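Type 4 fimbrial biogenesis protein PilY1 (Pseudomonas aeruginosa, PDB 3HX6) helps assemble and stabilise type IV pili, supports twitching motility and host-cell adhesion, and binds calcium, whose uptake and release appear essential for regulating pilus retraction. Local coordinates at residues Ser492-Asp497 with Lys507-Tyr512; Thr531-Thr534 with Pro540-Cys543; Gly370-Gln375 with Val420-Asn425; Pro314-Val319 with Val345-Gly350. The protein carries 3 engineered substitutions. All blocks are in the same frame, centred on the assembly; numbering follows the deposited sequence.

Interaction 1 of 4, residues Ser492-Asp497 with Lys507-Tyr512; sequences SFTVFD and KSDYSY
A loop, 492-497, meets the turn that leads into strand 510-511, with Ser508 against Phe496 and Asp497, in the C-terminal part of this beta-propeller fragment of PilY1, beyond strand 477-483. Residues 492-497 run through the long connection that follows that strand; residues 507-512 close it, passing from a 3-10 turn into strand 510-511. Ser508 is the central side chain. Its CB lies 3.1 Å from Phe496 O, so it presses on the backbone of the facing loop. With chi1 at -65°, OG stands beside its own backbone N and turns to the Asp497 end of that loop, where it takes hydrogen bonds from Leu498 N and Ala499 N. Asp497 works in a similar way: its CG is anti to the backbone N (chi1 166°), and the carboxylate is gripped by the N-H groups of Gln501 and Gly502, one on each oxygen. The two polar ends thus tie down the same bend of chain, with Asp497 OD1 and Ser508 OG 3.6 Å apart. Farther along, Asp509 crosses the side chain of Thr494 at about a right angle, but the model is too tight there to trust in detail. The side chains of Val495 and Phe496 pack on Leu461 of strand 459-466. A water completes the polar end, bridging Asp497 OD1, at 2.7 Å, and Ser508 OG.

Interaction 2 of 4, residues Thr531-Thr534 with Pro540-Cys543; sequences TLST and PEVC
Paired peptide units are the flat groups between Thr531-Thr534 and Pro540-Cys543, and they form a small antiparallel ribbon: Leu532, Thr534, Pro540 and Val542 stand on one face, Thr531, Ser533, Glu541 and Cys543 on the other, and the facing edges carry the hydrogen bonds. Thr531 pairs with Cys543 and Ser533 with Glu541 as hydrogen-bonded pairs, while Leu532-Val542 and Thr534-Pro540 are non-hydrogen-bonded. Within the Thr531-Cys543 pair, Thr531 N gives to Cys543 O at 2.9 Å and Cys543 N returns to Thr531 O at 2.8 Å. The next pair is a little less regular. Ser533 N approaches Glu541 O at 2.8 Å, whereas Glu541 N reaches Ser533 O at 2.7 Å with the donor tilted 31° from the carbonyl plane. Between these pairs Val542 CA offers a C-H to Thr531 O; beyond them, toward the turn, Pro540 CA does so to Ser533 O. Leu532 CG lies anti to the backbone N (chi1 -178°), and chi2 of -74° then brings Leu532 CD2 to 3.1 Å from Glu541 O. This is the beta hairpin of strands 531-535 and 539-543. Strand 539-543 is the middle strand of three, with 548-550 on its far side, where Cys543 is disulfide-bonded to Cys548; beside the turn, Thr534 OG1 hydrogen-bonds to Glu536 O of the second subunit.

Interaction 3 of 4, residues Gly370-Gln375 with Val420-Asn425; sequences GIWDQQ and VNWLNN
Trp372 and Trp422 make the tight part of this contact, an offset edge-to-face pair with the edge of Trp422 turned toward the face of Trp372. Their planes stand at 76°, the six-membered ring centroids are 5.4 Å apart, and the closest atoms are Trp372 CE3 and Trp422 CE3 at 3.6 Å. The two CA atoms are much farther apart, 9.1 Å, so the indoles span the gap. Trp372 is held from several sides: Gln374 CG sits 3.4 Å above the face opposite Trp422, His337 stacks on it, and its NE1 hydrogen-bonds to Lys341 O. That fixes the indole at the end of strand 367-373, inside the beta-propeller domain, just before the chain leaves the strand in an Asx turn in which Asp373 OD1 accepts from Gln375 N. Residues 420-425, by contrast, form an irregular loop between strands 408-415 and 433-437. There Val420 CG1 covers one face of Trp422, 3.6 Å above its plane, but beyond the indole the contact thins. Leu423 is partly exposed and approaches the Trp372 ring obliquely, CD1 and CD2 each 4.0 Å from Trp372 CH2. Asn421 and Asn425, on the same loop, lie exposed at the surface.

Interaction 4 of 4, residues Pro314-Val319 with Val345-Gly350; sequences PLYSAV and VIFGTG
Three side-chain pairs, all buried, make the first shell. Leu315 and Val345 reach toward each other tip to tip, with Leu315 CD2 3.6 Å from Val345 CG2. Next along, Tyr316 brings CD1 to the edge of the Phe347 ring, in its plane and 3.7 Å from CZ; the two ring planes stand at 58°, and the side chains cross at about a right angle. Ala318 CB meets Thr349 CG2 at 3.9 Å. Phe347 gets there because its CG lies between the backbone N and the carbonyl carbon (chi1 51°), which throws the ring out across the gap. In the second shell, Tyr369 touches both rings, and Ile371 packs beside them. Thr349 keeps its methyl turned to Ala318 while its OG1 bonds to Gln366 OE1 and Thr367 N. Within strand 307-317, Leu315 and Tyr316 both face Leu277 of the adjoining strand 276-281 in a classic beta bulge, a local irregularity from which both side chains point to the facing segment. Strand 307-317 is the outermost strand of a four-stranded antiparallel sheet, and strand 343-348 belongs to the following sheet, between 333-336 and 367-373, so this apolar seam joins consecutive sheets of the propeller.

Along the chain the order is interaction 4, then 3, 1 and 2, each closing before the next opens. Interactions 3 and 4 are neighbours, 16 Å between centres: strands 343-348 and 367-373 lie side by side in one sheet, and Ile371 O and Val345 N form a probable backbone hydrogen bond. Interactions 1 and 2, 18 Å between centres, touch through Phe496 and Val542, so the late loops and the hairpin 531-543 pack together. The two groups do not meet; interactions 2 and 4 lie on opposite sides of the chain's centre, about 26 Å between centres. The first pair thus belongs to the propeller sheets and the loop against them, the second to the C-terminal part of the chain.

Interaction 1 of 4, residues Ser492-Asp497 with Lys507-Tyr512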
loop_
_atom_site.group_PDB
_atom_site.type_symbol
_atom_site.label_atom_id
_atom_site.label_comp_id
_atom_site.label_asym_id
_atom_site.label_seq_id
_atom_site.Cartn_x
_atom_site.Cartn_y
_atom_site.Cartn_z
ATOM N N SER A 492 -8.191 22.226 -8.056
ATOM C CA SER A 492 -9.522 22.214 -8.643
ATOM C C SER A 492 -10.233 20.918 -8.257
ATOM O O SER A 492 -11.363 20.663 -8.663
ATOM C CB SER A 492 -9.442 22.339 -10.170
ATOM O OG SER A 492 -8.721 21.261 -10.738
ATOM N N PHE A 493 -9.556 20.102 -7.462
ATOM C CA PHE A 493 -10.113 18.840 -7.000
ATOM C C PHE A 493 -9.868 18.783 -5.499
ATOM O O PHE A 493 -8.968 19.454 -4.992
ATOM C CB PHE A 493 -9.415 17.682 -7.717
ATOM C CG PHE A 493 -7.916 17.721 -7.610
ATOM C CD1 PHE A 493 -7.268 17.160 -6.515
ATOM C CD2 PHE A 493 -7.154 18.340 -8.595
ATOM C CE1 PHE A 493 -5.883 17.211 -6.402
ATOM C CE2 PHE A 493 -5.770 18.401 -8.494
ATOM C CZ PHE A 493 -5.132 17.837 -7.398
ATOM N N THR A 494 -10.669 18.008 -4.777
ATOM C CA THR A 494 -10.472 17.926 -3.339
ATOM C C THR A 494 -9.258 17.042 -3.072
ATOM O O THR A 494 -9.097 15.976 -3.672
ATOM C CB THR A 494 -11.759 17.421 -2.609
ATOM O OG1 THR A 494 -11.489 16.219 -1.879
ATOM C CG2 THR A 494 -12.869 17.197 -3.598
ATOM N N VAL A 495 -8.384 17.514 -2.190
ATOM C CA VAL A 495 -7.152 16.804 -1.878
ATOM C C VAL A 495 -7.235 15.885 -0.672
ATOM O O VAL A 495 -6.809 14.733 -0.736
ATOM C CB VAL A 495 -5.979 17.818 -1.669
ATOM C CG1 VAL A 495 -6.409 18.918 -0.715
ATOM C CG2 VAL A 495 -4.741 17.106 -1.115
ATOM N N PHE A 496 -7.794 16.391 0.420
ATOM C CA PHE A 496 -7.878 15.620 1.649
ATOM C C PHE A 496 -9.220 14.974 1.945
ATOM O O PHE A 496 -10.274 15.547 1.682
ATOM C CB PHE A 496 -7.537 16.511 2.851
ATOM C CG PHE A 496 -6.195 17.172 2.767
ATOM C CD1 PHE A 496 -5.031 16.436 2.931
ATOM C CD2 PHE A 496 -6.097 18.541 2.538
ATOM C CE1 PHE A 496 -3.785 17.050 2.872
ATOM C CE2 PHE A 496 -4.856 19.169 2.475
ATOM C CZ PHE A 496 -3.696 18.417 2.644
ATOM N N ASP A 497 -9.172 13.769 2.493
ATOM C CA ASP A 497 -10.398 13.122 2.919
ATOM C C ASP A 497 -10.518 13.604 4.356
ATOM O O ASP A 497 -9.994 12.981 5.274
ATOM C CB ASP A 497 -10.295 11.597 2.903
ATOM C CG ASP A 497 -11.433 10.939 3.668
ATOM O OD1 ASP A 497 -12.565 11.472 3.611
ATOM O OD2 ASP A 497 -11.206 9.899 4.323
ATOM N N LYS A 507 -17.637 15.119 0.402
ATOM C CA LYS A 507 -17.941 15.281 1.818
ATOM C C LYS A 507 -16.848 16.103 2.507
ATOM O O LYS A 507 -17.045 16.627 3.608
ATOM C CB LYS A 507 -18.040 13.920 2.502
ATOM C CG LYS A 507 -19.345 13.172 2.279
ATOM C CD LYS A 507 -19.337 11.864 3.069
ATOM C CE LYS A 507 -20.689 11.177 3.042
ATOM N NZ LYS A 507 -21.108 10.886 1.651
ATOM N N SER A 508 -15.692 16.212 1.861
ATOM C CA SER A 508 -14.582 16.961 2.436
ATOM C C SER A 508 -14.463 18.380 1.902
ATOM O O SER A 508 -13.616 19.149 2.355
ATOM C CB SER A 508 -13.273 16.212 2.204
ATOM O OG SER A 508 -13.276 14.980 2.901
ATOM N N ASP A 509 -15.309 18.736 0.941
ATOM C CA ASP A 509 -15.256 20.079 0.384
ATOM C C ASP A 509 -15.920 21.080 1.317
ATOM O O ASP A 509 -16.623 20.697 2.248
ATOM C CB ASP A 509 -15.908 20.113 -1.000
ATOM C CG ASP A 509 -15.083 19.377 -2.040
ATOM O OD1 ASP A 509 -13.868 19.195 -1.800
ATOM O OD2 ASP A 509 -15.640 18.993 -3.093
ATOM N N TYR A 510 -15.688 22.362 1.066
ATOM C CA TYR A 510 -16.243 23.407 1.908
ATOM C C TYR A 510 -16.955 24.476 1.094
ATOM O O TYR A 510 -16.548 24.804 -0.026
ATOM C CB TYR A 510 -15.114 24.021 2.749
ATOM C CG TYR A 510 -15.493 25.238 3.553
ATOM C CD1 TYR A 510 -15.413 26.515 2.999
ATOM C CD2 TYR A 510 -15.925 25.121 4.875
ATOM C CE1 TYR A 510 -15.748 27.645 3.739
ATOM C CE2 TYR A 510 -16.267 26.246 5.625
ATOM C CZ TYR A 510 -16.175 27.502 5.051
ATOM O OH TYR A 510 -16.505 28.621 5.778
ATOM N N SER A 511 -18.032 25.011 1.657
ATOM C CA SER A 511 -18.802 26.046 0.982
ATOM C C SER A 511 -18.207 27.418 1.281
ATOM O O SER A 511 -18.426 27.984 2.351
ATOM C CB SER A 511 -20.263 25.991 1.433
ATOM O OG SER A 511 -21.039 26.953 0.746
ATOM N N TYR A 512 -17.445 27.940 0.329
ATOM C CA TYR A 512 -16.803 29.240 0.466
ATOM C C TYR A 512 -17.570 30.283 -0.337
ATOM O O TYR A 512 -17.430 30.366 -1.555
ATOM C CB TYR A 512 -15.355 29.149 -0.026
ATOM C CG TYR A 512 -14.626 30.471 -0.149
ATOM C CD1 TYR A 512 -14.647 31.409 0.884
ATOM C CD2 TYR A 512 -13.880 30.766 -1.290
ATOM C CE1 TYR A 512 -13.940 32.608 0.783
ATOM C CE2 TYR A 512 -13.169 31.957 -1.400
ATOM C CZ TYR A 512 -13.202 32.873 -0.362
ATOM O OH TYR A 512 -12.488 34.041 -0.479
HETATM O O HOH W 1 -14.033 12.844 1.756
#

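Interaction 2 of 4, residues Thr531-Thr534 with Pro540-Cys543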
loop_
_atom_site.group_PDB
_atom_site.type_symbol
_atom_site.label_atom_id
_atom_site.label_comp_id
_atom_site.label_asym_id
_atom_site.label_seq_id
_atom_site.Cartn_x
_atom_site.Cartn_y
_atom_site.Cartn_z
ATOM N N THR A 531 4.518 12.709 6.561
ATOM C CA THR A 531 5.009 11.500 5.925
ATOM C C THR A 531 3.955 11.056 4.928
ATOM O O THR A 531 2.759 11.208 5.168
ATOM C CB THR A 531 5.237 10.368 6.946
ATOM O OG1 THR A 531 6.269 10.748 7.864
ATOM C CG2 THR A 531 5.658 9.093 6.236
ATOM N N LEU A 532 4.404 10.526 3.801
ATOM C CA LEU A 532 3.495 10.058 2.769
ATOM C C LEU A 532 3.599 8.545 2.724
ATOM O O LEU A 532 4.693 7.997 2.630
ATOM C CB LEU A 532 3.882 10.669 1.415
ATOM C CG LEU A 532 3.061 10.373 0.151
ATOM C CD1 LEU A 532 3.335 8.972 -0.335
ATOM C CD2 LEU A 532 1.585 10.568 0.431
ATOM N N SER A 533 2.458 7.870 2.814
ATOM C CA SER A 533 2.439 6.414 2.775
ATOM C C SER A 533 1.205 5.927 2.032
ATOM O O SER A 533 0.445 6.721 1.478
ATOM C CB SER A 533 2.449 5.836 4.192
ATOM O OG SER A 533 1.264 6.179 4.892
ATOM N N THR A 534 1.012 4.615 2.028
ATOM C CA THR A 534 -0.122 4.014 1.350
ATOM C C THR A 534 -0.894 3.110 2.297
ATOM O O THR A 534 -0.352 2.130 2.802
ATOM C CB THR A 534 0.346 3.182 0.148
ATOM O OG1 THR A 534 1.063 4.024 -0.763
ATOM C CG2 THR A 534 -0.841 2.558 -0.564
ATOM N N PRO A 540 -2.936 6.561 -1.325
ATOM C CA PRO A 540 -1.894 7.361 -0.675
ATOM C C PRO A 540 -2.487 8.148 0.489
ATOM O O PRO A 540 -3.609 8.647 0.409
ATOM C CB PRO A 540 -1.411 8.270 -1.799
ATOM C CG PRO A 540 -2.655 8.478 -2.603
ATOM C CD PRO A 540 -3.245 7.092 -2.665
ATOM N N GLU A 541 -1.736 8.231 1.578
ATOM C CA GLU A 541 -2.164 8.960 2.762
ATOM C C GLU A 541 -1.023 9.837 3.214
ATOM O O GLU A 541 0.137 9.514 2.990
ATOM C CB GLU A 541 -2.460 8.026 3.933
ATOM C CG GLU A 541 -3.572 7.036 3.769
ATOM C CD GLU A 541 -3.967 6.455 5.112
ATOM O OE1 GLU A 541 -3.056 6.111 5.897
ATOM O OE2 GLU A 541 -5.180 6.349 5.383
ATOM N N VAL A 542 -1.358 10.938 3.868
ATOM C CA VAL A 542 -0.345 11.822 4.404
ATOM C C VAL A 542 -0.603 11.826 5.903
ATOM O O VAL A 542 -1.726 12.044 6.350
ATOM C CB VAL A 542 -0.458 13.256 3.824
ATOM C CG1 VAL A 542 -1.810 13.870 4.162
ATOM C CG2 VAL A 542 0.673 14.116 4.366
ATOM N N CYS A 543 0.430 11.545 6.682
ATOM C CA CYS A 543 0.271 11.512 8.124
ATOM C C CYS A 543 1.168 12.544 8.779
ATOM O O CYS A 543 2.187 12.944 8.221
ATOM C CB CYS A 543 0.638 10.132 8.676
ATOM S SG CYS A 543 -0.155 8.679 7.906
#

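Interaction 3 of 4, residues Gly370-Gln375 with Val420-Asn425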
loop_
_atom_site.group_PDB
_atom_site.type_symbol
_atom_site.label_atom_id
_atom_site.label_comp_id
_atom_site.label_asym_id
_atom_site.label_seq_id
_atom_site.Cartn_x
_atom_site.Cartn_y
_atom_site.Cartn_z
ATOM N N GLY A 370 6.943 29.329 -5.492
ATOM C CA GLY A 370 6.982 28.377 -6.581
ATOM C C GLY A 370 7.720 29.117 -7.687
ATOM O O GLY A 370 7.143 29.983 -8.339
ATOM N N ILE A 371 8.995 28.789 -7.895
ATOM C CA ILE A 371 9.805 29.460 -8.909
ATOM C C ILE A 371 10.137 28.577 -10.112
ATOM O O ILE A 371 10.585 27.446 -9.969
ATOM C CB ILE A 371 11.137 29.960 -8.310
ATOM C CG1 ILE A 371 10.865 30.893 -7.131
ATOM C CG2 ILE A 371 11.954 30.676 -9.389
ATOM C CD1 ILE A 371 10.072 32.134 -7.486
ATOM N N TRP A 372 9.942 29.115 -11.306
ATOM C CA TRP A 372 10.215 28.355 -12.516
ATOM C C TRP A 372 11.694 28.312 -12.878
ATOM O O TRP A 372 12.298 29.342 -13.151
ATOM C CB TRP A 372 9.432 28.951 -13.684
ATOM C CG TRP A 372 9.435 28.122 -14.933
ATOM C CD1 TRP A 372 9.947 26.865 -15.091
ATOM C CD2 TRP A 372 8.830 28.468 -16.184
ATOM N NE1 TRP A 372 9.695 26.408 -16.360
ATOM C CE2 TRP A 372 9.008 27.370 -17.052
ATOM C CE3 TRP A 372 8.149 29.600 -16.654
ATOM C CZ2 TRP A 372 8.528 27.368 -18.371
ATOM C CZ3 TRP A 372 7.671 29.601 -17.968
ATOM C CH2 TRP A 372 7.865 28.490 -18.808
ATOM N N ASP A 373 12.279 27.119 -12.850
ATOM C CA ASP A 373 13.670 26.946 -13.259
ATOM C C ASP A 373 13.498 26.396 -14.676
ATOM O O ASP A 373 13.094 25.253 -14.846
ATOM C CB ASP A 373 14.385 25.905 -12.393
ATOM C CG ASP A 373 15.845 25.738 -12.774
ATOM O OD1 ASP A 373 16.246 26.275 -13.834
ATOM O OD2 ASP A 373 16.590 25.069 -12.025
ATOM N N GLN A 374 13.789 27.209 -15.689
ATOM C CA GLN A 374 13.612 26.779 -17.075
ATOM C C GLN A 374 14.830 26.124 -17.709
ATOM O O GLN A 374 14.789 25.730 -18.876
ATOM C CB GLN A 374 13.211 27.969 -17.943
ATOM C CG GLN A 374 12.144 28.854 -17.348
ATOM C CD GLN A 374 11.653 29.880 -18.345
ATOM O OE1 GLN A 374 11.234 30.971 -17.976
ATOM N NE2 GLN A 374 11.697 29.526 -19.621
ATOM N N GLN A 375 15.907 26.000 -16.946
ATOM C CA GLN A 375 17.147 25.428 -17.472
ATOM C C GLN A 375 17.518 24.153 -16.730
ATOM O O GLN A 375 18.553 24.090 -16.081
ATOM C CB GLN A 375 18.271 26.451 -17.322
ATOM C CG GLN A 375 17.941 27.802 -17.932
ATOM C CD GLN A 375 19.028 28.828 -17.678
ATOM O OE1 GLN A 375 19.145 29.375 -16.579
ATOM N NE2 GLN A 375 19.843 29.080 -18.689
ATOM N N VAL A 420 -1.852 31.336 -13.181
ATOM C CA VAL A 420 -0.522 31.863 -13.438
ATOM C C VAL A 420 -0.370 31.934 -14.952
ATOM O O VAL A 420 -0.620 30.946 -15.648
ATOM C CB VAL A 420 0.579 30.930 -12.881
ATOM C CG1 VAL A 420 1.952 31.500 -13.205
ATOM C CG2 VAL A 420 0.421 30.768 -11.374
ATOM N N ASN A 421 0.030 33.094 -15.462
ATOM C CA ASN A 421 0.214 33.256 -16.900
ATOM C C ASN A 421 1.704 33.129 -17.177
ATOM O O ASN A 421 2.456 34.096 -17.070
ATOM C CB ASN A 421 -0.291 34.623 -17.365
ATOM C CG ASN A 421 -0.354 34.733 -18.879
ATOM O OD1 ASN A 421 -0.499 35.825 -19.426
ATOM N ND2 ASN A 421 -0.257 33.597 -19.564
ATOM N N TRP A 422 2.120 31.922 -17.533
ATOM C CA TRP A 422 3.526 31.636 -17.780
ATOM C C TRP A 422 4.157 32.286 -19.007
ATOM O O TRP A 422 5.263 32.820 -18.921
ATOM C CB TRP A 422 3.741 30.125 -17.874
ATOM C CG TRP A 422 3.228 29.340 -16.699
ATOM C CD1 TRP A 422 2.084 28.593 -16.651
ATOM C CD2 TRP A 422 3.859 29.189 -15.422
ATOM N NE1 TRP A 422 1.970 27.981 -15.427
ATOM C CE2 TRP A 422 3.044 28.330 -14.652
ATOM C CE3 TRP A 422 5.039 29.693 -14.855
ATOM C CZ2 TRP A 422 3.369 27.962 -13.344
ATOM C CZ3 TRP A 422 5.364 29.325 -13.551
ATOM C CH2 TRP A 422 4.532 28.467 -12.811
ATOM N N LEU A 423 3.469 32.234 -20.144
ATOM C CA LEU A 423 4.026 32.788 -21.378
ATOM C C LEU A 423 3.138 33.790 -22.098
ATOM O O LEU A 423 1.917 33.712 -22.016
ATOM C CB LEU A 423 4.328 31.655 -22.373
ATOM C CG LEU A 423 5.311 30.517 -22.078
ATOM C CD1 LEU A 423 6.645 31.101 -21.620
ATOM C CD2 LEU A 423 4.735 29.599 -21.024
ATOM N N ASN A 424 3.761 34.728 -22.809
ATOM C CA ASN A 424 3.003 35.690 -23.606
ATOM C C ASN A 424 2.740 34.959 -24.914
ATOM O O ASN A 424 3.187 33.826 -25.087
ATOM C CB ASN A 424 3.812 36.955 -23.895
ATOM C CG ASN A 424 3.913 37.869 -22.700
ATOM O OD1 ASN A 424 2.964 38.009 -21.925
ATOM N ND2 ASN A 424 5.062 38.515 -22.548
ATOM N N ASN A 425 2.026 35.589 -25.839
ATOM C CA ASN A 425 1.748 34.933 -27.109
ATOM C C ASN A 425 3.016 34.814 -27.963
ATOM O O ASN A 425 3.059 34.029 -28.910
ATOM C CB ASN A 425 0.651 35.684 -27.875
ATOM C CG ASN A 425 -0.686 35.678 -27.141
ATOM O OD1 ASN A 425 -1.127 34.646 -26.634
ATOM N ND2 ASN A 425 -1.340 36.834 -27.092
#

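Interaction 4 of 4, residues Pro314-Val319 with Val345-Gly350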
loop_
_atom_site.group_PDB
_atom_site.type_symbol
_atom_site.label_atom_id
_atom_site.label_comp_id
_atom_site.label_asym_id
_atom_site.label_seq_id
_atom_site.Cartn_x
_atom_site.Cartn_y
_atom_site.Cartn_z
ATOM N N PRO A 314 21.853 32.940 -7.325
ATOM C CA PRO A 314 20.823 32.048 -6.785
ATOM C C PRO A 314 19.609 32.056 -7.706
ATOM O O PRO A 314 19.372 33.030 -8.428
ATOM C CB PRO A 314 20.524 32.658 -5.417
ATOM C CG PRO A 314 20.717 34.143 -5.681
ATOM C CD PRO A 314 21.987 34.161 -6.508
ATOM N N LEU A 315 18.848 30.968 -7.703
ATOM C CA LEU A 315 17.656 30.895 -8.538
ATOM C C LEU A 315 16.699 32.002 -8.114
ATOM O O LEU A 315 15.977 32.572 -8.935
ATOM C CB LEU A 315 16.952 29.548 -8.348
ATOM C CG LEU A 315 15.662 29.328 -9.141
ATOM C CD1 LEU A 315 16.003 29.040 -10.613
ATOM C CD2 LEU A 315 14.898 28.156 -8.550
ATOM N N TYR A 316 16.712 32.300 -6.819
ATOM C CA TYR A 316 15.813 33.290 -6.246
ATOM C C TYR A 316 16.312 33.733 -4.864
ATOM O O TYR A 316 17.077 33.020 -4.211
ATOM C CB TYR A 316 14.422 32.648 -6.122
ATOM C CG TYR A 316 13.294 33.591 -5.786
ATOM C CD1 TYR A 316 12.850 33.751 -4.470
ATOM C CD2 TYR A 316 12.681 34.347 -6.787
ATOM C CE1 TYR A 316 11.816 34.650 -4.161
ATOM C CE2 TYR A 316 11.653 35.242 -6.490
ATOM C CZ TYR A 316 11.226 35.390 -5.184
ATOM O OH TYR A 316 10.209 36.279 -4.913
ATOM N N SER A 317 15.896 34.922 -4.437
ATOM C CA SER A 317 16.251 35.442 -3.116
ATOM C C SER A 317 14.942 35.895 -2.480
ATOM O O SER A 317 14.321 36.864 -2.927
ATOM C CB SER A 317 17.219 36.616 -3.228
ATOM O OG SER A 317 18.484 36.183 -3.684
ATOM N N ALA A 318 14.530 35.175 -1.442
ATOM C CA ALA A 318 13.280 35.437 -0.743
ATOM C C ALA A 318 13.288 36.595 0.249
ATOM O O ALA A 318 14.095 36.631 1.177
ATOM C CB ALA A 318 12.820 34.154 -0.027
ATOM N N VAL A 319 12.367 37.531 0.042
ATOM C CA VAL A 319 12.200 38.680 0.923
ATOM C C VAL A 319 10.704 38.848 1.155
ATOM O O VAL A 319 9.893 38.531 0.277
ATOM C CB VAL A 319 12.757 39.988 0.299
ATOM C CG1 VAL A 319 14.257 39.855 0.072
ATOM C CG2 VAL A 319 12.036 40.301 -1.010
ATOM N N VAL A 345 10.257 25.092 -8.816
ATOM C CA VAL A 345 10.955 24.840 -7.565
ATOM C C VAL A 345 10.128 25.436 -6.434
ATOM O O VAL A 345 9.921 26.646 -6.371
ATOM C CB VAL A 345 12.353 25.477 -7.584
ATOM C CG1 VAL A 345 13.130 25.069 -6.341
ATOM C CG2 VAL A 345 13.095 25.053 -8.852
ATOM N N ILE A 346 9.647 24.580 -5.543
ATOM C CA ILE A 346 8.816 25.033 -4.436
ATOM C C ILE A 346 9.591 25.046 -3.123
ATOM O O ILE A 346 10.243 24.068 -2.765
ATOM C CB ILE A 346 7.570 24.125 -4.296
ATOM C CG1 ILE A 346 6.817 24.092 -5.633
ATOM C CG2 ILE A 346 6.675 24.631 -3.172
ATOM C CD1 ILE A 346 5.654 23.125 -5.681
ATOM N N PHE A 347 9.528 26.168 -2.415
ATOM C CA PHE A 347 10.218 26.294 -1.136
ATOM C C PHE A 347 9.505 27.298 -0.243
ATOM O O PHE A 347 8.890 28.251 -0.727
ATOM C CB PHE A 347 11.679 26.722 -1.346
ATOM C CG PHE A 347 11.837 27.936 -2.222
ATOM C CD1 PHE A 347 11.728 27.830 -3.602
ATOM C CD2 PHE A 347 12.086 29.188 -1.663
ATOM C CE1 PHE A 347 11.867 28.957 -4.419
ATOM C CE2 PHE A 347 12.225 30.319 -2.473
ATOM C CZ PHE A 347 12.116 30.201 -3.851
ATOM N N GLY A 348 9.577 27.065 1.064
ATOM C CA GLY A 348 8.934 27.951 2.018
ATOM C C GLY A 348 9.966 28.529 2.961
ATOM O O GLY A 348 11.050 27.965 3.127
ATOM N N THR A 349 9.634 29.642 3.604
ATOM C CA THR A 349 10.595 30.271 4.488
ATOM C C THR A 349 10.272 30.067 5.961
ATOM O O THR A 349 9.133 29.775 6.330
ATOM C CB THR A 349 10.704 31.778 4.175
ATOM O OG1 THR A 349 9.456 32.420 4.457
ATOM C CG2 THR A 349 11.039 31.979 2.694
ATOM N N GLY A 350 11.297 30.227 6.790
ATOM C CA GLY A 350 11.148 30.065 8.222
ATOM C C GLY A 350 12.453 29.598 8.842
ATOM O O GLY A 350 13.340 29.106 8.144
#